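Local atomic coordinates of myosin-17 (Arabidopsis thaliana, PDB entry 7KFL), a protein that acts as a class XI myosin motor in plants and probably recognises its cargo through the globular tail domain. Residues Leu258-Glu263 against Leu335-Thr340; Gln253-Leu258 against Arg303-Phe308. All coordinates share one frame; numbering follows the deposited sequence.

In the fold
Interactions 1 and 2 follow one another along helix 236-260 in the DIL domain of the globular tail, with their centres about 9 Å apart, and Leu258 belongs to both. Interaction 2 packs a buried turn of that helix against helix 300-309; interaction 1, farther from the centre of the chain, lets helix 332-341 meet its C-terminal end. The two partner helices also touch each other: Ile338 CG2 lies 3.5 Å from Phe308 CD2, and Ser339 OG packs against CZ of the same Phe308 ring. Three helices thus close into one cluster, apolar in its interior and finished by a polar bond at its edge, in the part of myosin-17 crystallised as its cargo-binding domain.

Interaction 1: residues Leu258-Glu263 against Leu335-Thr340; sequences LLLRRE and LYRIST
Arg337 reaches from helix 332-341 to the C-terminal end of helix 236-260 and curls round the carbonyl oxygen of Leu259. Its CB starts out toward the other helix, and CG, anti to the backbone N (chi1 172°), comes down 3.2 Å from Leu259 O while also lying 4.2 Å from the methyl CD2 of Leu259. A bend at chi2 carries CD past the same oxygen at 3.3 Å, and a second at chi3 folds the chain back, leaving NE and CZ a little farther off. At the tip, NH1 donates to Leu259 O over 2.9 Å, with an N-H...O angle of 157°; the oxygen sits at the guanidinium edge, close to its plane, whereas the donor is tilted out of the carbonyl plane. Beyond this bond, Leu260 CD2 approaches NH1 obliquely, and Phe376 packs on the arginine from outside the two helices. Deeper in, the contact is apolar: Leu259 CD2 meets Ile338 CG1 at 3.8 Å and Ile338 CD1 at 4.0 Å, and Phe308 of helix 300-309 lies against the isoleucine as well. A leucine in place of Arg337 would probably leave the Leu259 carbonyl without this charged donor and weaken the hold on the helix end. Because Arg261 already departs from helical geometry, the Glu263 amide is too distant to take the usual i+4 bond to Leu259 O. The arginine supplies a donor instead, and its positive charge is likely to suit the partial negative charge of a helix C-terminus.

Interaction 2: residues Gln253-Leu258 against Arg303-Phe308; sequences QLFNSL and RQAVGF
Phe255 brings one edge of its ring up to the methyl of Ala305, its CE1 3.7 Å and its CD1 3.8 Å from Ala305 CB. This is helix-helix packing within the DIL domain of the myosin tail: helices 236-260 and 300-309 run side by side in the same general direction, and the small alanine is consistent with their close approach, with the CA atoms of Phe255 and Ala305 7.3 Å apart. The methyl lies near the plane of the ring, so it meets the rim and not a face. The first torsion, with CG anti to the backbone N (chi1 -178°), brings the ring across from a CB that does not itself point that way. One turn on, Leu258 differs: its CB points toward the neighbouring helix, and CD1 closes on Ala305 CB at 3.6 Å. A single methyl is therefore shared by an aromatic rim and a leucine branch, all three residues being buried. Around them, His301 makes an edge-to-face pair with Phe255, while Ile302 and Leu309 add further apolar contacts to Leu258. On the helix 236-260 side, the backbone bonds of this turn are long and weak, and a side chain adds to them: Ser257 OG donates to Leu254 O at 2.6 Å, tilted 31° from the carbonyl plane.

Interaction 1: residues Leu258-Glu263 against Leu335-Thr340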
# COMPACT_ATOMS: atom_id res chain seq x y z
N LEU A 258 4.14 -2.49 21.99
CA LEU A 258 3.41 -2.96 23.21
C LEU A 258 4.08 -4.23 23.74
O LEU A 258 4.17 -4.37 24.97
CB LEU A 258 1.94 -3.22 22.88
CG LEU A 258 1.09 -2.00 22.49
CD1 LEU A 258 -0.39 -2.34 22.56
CD2 LEU A 258 1.39 -0.80 23.38
N LEU A 259 4.52 -5.12 22.84
CA LEU A 259 5.10 -6.45 23.19
C LEU A 259 6.54 -6.30 23.67
O LEU A 259 6.94 -7.09 24.54
CB LEU A 259 5.04 -7.37 21.97
CG LEU A 259 3.66 -7.67 21.40
CD1 LEU A 259 3.78 -8.62 20.22
CD2 LEU A 259 2.73 -8.25 22.45
N LEU A 260 7.30 -5.34 23.13
CA LEU A 260 8.78 -5.27 23.27
C LEU A 260 9.22 -4.10 24.17
O LEU A 260 10.33 -4.20 24.74
CB LEU A 260 9.41 -5.15 21.88
CG LEU A 260 9.18 -6.33 20.94
CD1 LEU A 260 10.00 -6.18 19.67
CD2 LEU A 260 9.51 -7.65 21.62
N ARG A 261 8.41 -3.04 24.29
CA ARG A 261 8.73 -1.86 25.14
C ARG A 261 7.84 -1.87 26.38
O ARG A 261 6.60 -1.75 26.23
CB ARG A 261 8.54 -0.55 24.36
CG ARG A 261 9.32 -0.49 23.05
CD ARG A 261 9.60 0.94 22.66
NE ARG A 261 10.47 1.03 21.49
CZ ARG A 261 11.14 2.11 21.12
NH1 ARG A 261 11.07 3.23 21.83
NH2 ARG A 261 11.90 2.07 20.04
N ARG A 262 8.45 -2.02 27.56
CA ARG A 262 7.77 -2.04 28.88
C ARG A 262 6.96 -0.74 29.03
O ARG A 262 5.75 -0.84 29.33
CB ARG A 262 8.80 -2.22 30.00
CG ARG A 262 8.20 -2.44 31.38
CD ARG A 262 8.12 -1.16 32.20
NE ARG A 262 7.70 -1.40 33.57
CZ ARG A 262 7.59 -0.46 34.51
NH1 ARG A 262 7.87 0.81 34.22
NH2 ARG A 262 7.20 -0.78 35.73
N GLU A 263 7.60 0.40 28.76
CA GLU A 263 7.03 1.77 28.95
C GLU A 263 5.79 1.99 28.08
O GLU A 263 4.96 2.84 28.47
CB GLU A 263 8.08 2.85 28.67
CG GLU A 263 8.56 2.91 27.22
CD GLU A 263 9.76 2.04 26.90
OE1 GLU A 263 10.00 1.05 27.63
OE2 GLU A 263 10.46 2.34 25.91
N LEU A 335 -1.13 -11.83 24.50
CA LEU A 335 -1.90 -11.40 25.71
C LEU A 335 -1.02 -11.55 26.95
O LEU A 335 -0.98 -10.61 27.76
CB LEU A 335 -3.16 -12.25 25.85
CG LEU A 335 -4.27 -11.95 24.84
CD1 LEU A 335 -5.38 -12.99 24.93
CD2 LEU A 335 -4.85 -10.56 25.06
N TYR A 336 -0.34 -12.70 27.10
CA TYR A 336 0.52 -13.03 28.27
C TYR A 336 1.58 -11.94 28.45
O TYR A 336 1.68 -11.41 29.57
CB TYR A 336 1.15 -14.41 28.11
CG TYR A 336 2.12 -14.78 29.20
CD1 TYR A 336 1.68 -15.26 30.42
CD2 TYR A 336 3.49 -14.62 29.02
CE1 TYR A 336 2.57 -15.59 31.44
CE2 TYR A 336 4.39 -14.94 30.02
CZ TYR A 336 3.93 -15.43 31.24
OH TYR A 336 4.81 -15.75 32.23
N ARG A 337 2.32 -11.62 27.39
CA ARG A 337 3.37 -10.56 27.39
C ARG A 337 2.76 -9.24 27.86
O ARG A 337 3.29 -8.64 28.82
CB ARG A 337 4.00 -10.43 26.00
CG ARG A 337 4.96 -9.25 25.84
CD ARG A 337 6.10 -9.27 26.84
NE ARG A 337 6.94 -10.45 26.67
CZ ARG A 337 8.02 -10.52 25.89
NH1 ARG A 337 8.42 -9.47 25.18
NH2 ARG A 337 8.71 -11.65 25.82
N ILE A 338 1.66 -8.81 27.22
CA ILE A 338 0.94 -7.54 27.53
C ILE A 338 0.48 -7.58 29.00
O ILE A 338 0.70 -6.58 29.70
CB ILE A 338 -0.23 -7.32 26.55
CG1 ILE A 338 0.27 -7.05 25.13
CG2 ILE A 338 -1.14 -6.20 27.04
CD1 ILE A 338 -0.80 -7.12 24.07
N SER A 339 -0.11 -8.70 29.43
CA SER A 339 -0.67 -8.91 30.79
C SER A 339 0.42 -8.87 31.86
O SER A 339 0.18 -8.27 32.93
CB SER A 339 -1.45 -10.20 30.86
OG SER A 339 -2.60 -10.15 30.03
N THR A 340 1.58 -9.48 31.60
CA THR A 340 2.69 -9.65 32.59
C THR A 340 3.59 -8.42 32.62
O THR A 340 4.25 -8.22 33.66
CB THR A 340 3.51 -10.92 32.28
OG1 THR A 340 3.95 -10.85 30.93
CG2 THR A 340 2.72 -12.19 32.51

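Interaction 2: residues Gln253-Leu258 against Arg303-Phe308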
# COMPACT_ATOMS: atom_id res chain seq x y z
N GLN A 253 3.98 -1.71 13.65
CA GLN A 253 4.92 -0.83 14.38
C GLN A 253 4.39 -0.55 15.80
O GLN A 253 5.19 -0.62 16.75
CB GLN A 253 5.14 0.47 13.60
CG GLN A 253 5.91 0.28 12.31
CD GLN A 253 7.30 -0.25 12.57
OE1 GLN A 253 8.03 0.25 13.42
NE2 GLN A 253 7.68 -1.28 11.83
N LEU A 254 3.09 -0.25 15.92
CA LEU A 254 2.44 0.14 17.20
C LEU A 254 2.23 -1.09 18.08
O LEU A 254 2.54 -1.01 19.29
CB LEU A 254 1.11 0.84 16.91
CG LEU A 254 1.21 2.19 16.21
CD1 LEU A 254 -0.17 2.76 15.94
CD2 LEU A 254 2.05 3.18 17.02
N PHE A 255 1.72 -2.19 17.52
CA PHE A 255 1.42 -3.43 18.27
C PHE A 255 2.72 -4.08 18.76
O PHE A 255 2.72 -4.62 19.88
CB PHE A 255 0.61 -4.43 17.43
CG PHE A 255 0.25 -5.68 18.19
CD1 PHE A 255 -0.81 -5.69 19.08
CD2 PHE A 255 1.01 -6.83 18.05
CE1 PHE A 255 -1.13 -6.84 19.78
CE2 PHE A 255 0.68 -7.98 18.76
CZ PHE A 255 -0.39 -7.98 19.62
N ASN A 256 3.78 -4.05 17.95
CA ASN A 256 5.09 -4.66 18.30
C ASN A 256 5.72 -3.91 19.48
O ASN A 256 6.39 -4.57 20.29
CB ASN A 256 6.04 -4.73 17.10
CG ASN A 256 5.68 -5.83 16.12
OD1 ASN A 256 4.84 -6.68 16.39
ND2 ASN A 256 6.33 -5.82 14.96
N SER A 257 5.50 -2.60 19.59
CA SER A 257 6.07 -1.74 20.66
C SER A 257 5.40 -2.06 22.00
O SER A 257 6.08 -1.93 23.05
CB SER A 257 5.97 -0.27 20.31
OG SER A 257 4.62 0.17 20.30
N LEU A 258 4.14 -2.49 21.99
CA LEU A 258 3.41 -2.96 23.21
C LEU A 258 4.08 -4.23 23.74
O LEU A 258 4.17 -4.37 24.97
CB LEU A 258 1.94 -3.22 22.88
CG LEU A 258 1.09 -2.00 22.49
CD1 LEU A 258 -0.39 -2.34 22.56
CD2 LEU A 258 1.39 -0.80 23.38
N ARG A 303 -5.82 -1.89 17.90
CA ARG A 303 -7.13 -1.41 18.42
C ARG A 303 -7.53 -2.25 19.64
O ARG A 303 -7.84 -1.65 20.69
CB ARG A 303 -8.20 -1.49 17.32
CG ARG A 303 -8.10 -0.38 16.29
CD ARG A 303 -8.85 -0.70 15.01
NE ARG A 303 -10.26 -0.98 15.25
CZ ARG A 303 -11.09 -1.52 14.36
NH1 ARG A 303 -10.67 -1.85 13.15
NH2 ARG A 303 -12.35 -1.72 14.69
N GLN A 304 -7.51 -3.58 19.50
CA GLN A 304 -7.92 -4.55 20.55
C GLN A 304 -6.93 -4.51 21.72
O GLN A 304 -7.40 -4.49 22.87
CB GLN A 304 -8.03 -5.96 19.95
CG GLN A 304 -9.28 -6.15 19.10
CD GLN A 304 -9.31 -7.47 18.37
OE1 GLN A 304 -8.75 -8.46 18.81
NE2 GLN A 304 -9.99 -7.49 17.23
N ALA A 305 -5.63 -4.48 21.43
CA ALA A 305 -4.53 -4.38 22.42
C ALA A 305 -4.69 -3.10 23.25
O ALA A 305 -4.55 -3.18 24.48
CB ALA A 305 -3.19 -4.41 21.71
N VAL A 306 -4.96 -1.97 22.59
CA VAL A 306 -5.23 -0.66 23.25
C VAL A 306 -6.54 -0.77 24.04
O VAL A 306 -6.59 -0.25 25.17
CB VAL A 306 -5.28 0.48 22.21
CG1 VAL A 306 -5.97 1.73 22.75
CG2 VAL A 306 -3.89 0.82 21.71
N GLY A 307 -7.55 -1.44 23.47
CA GLY A 307 -8.83 -1.74 24.14
C GLY A 307 -8.61 -2.45 25.47
O GLY A 307 -9.34 -2.14 26.43
N PHE A 308 -7.63 -3.36 25.52
CA PHE A 308 -7.23 -4.10 26.74
C PHE A 308 -6.57 -3.14 27.74
O PHE A 308 -7.02 -3.09 28.89
CB PHE A 308 -6.30 -5.27 26.41
CG PHE A 308 -5.77 -6.01 27.61
CD1 PHE A 308 -6.55 -6.96 28.26
CD2 PHE A 308 -4.49 -5.76 28.09
CE1 PHE A 308 -6.06 -7.64 29.37
CE2 PHE A 308 -4.01 -6.44 29.20
CZ PHE A 308 -4.79 -7.38 29.83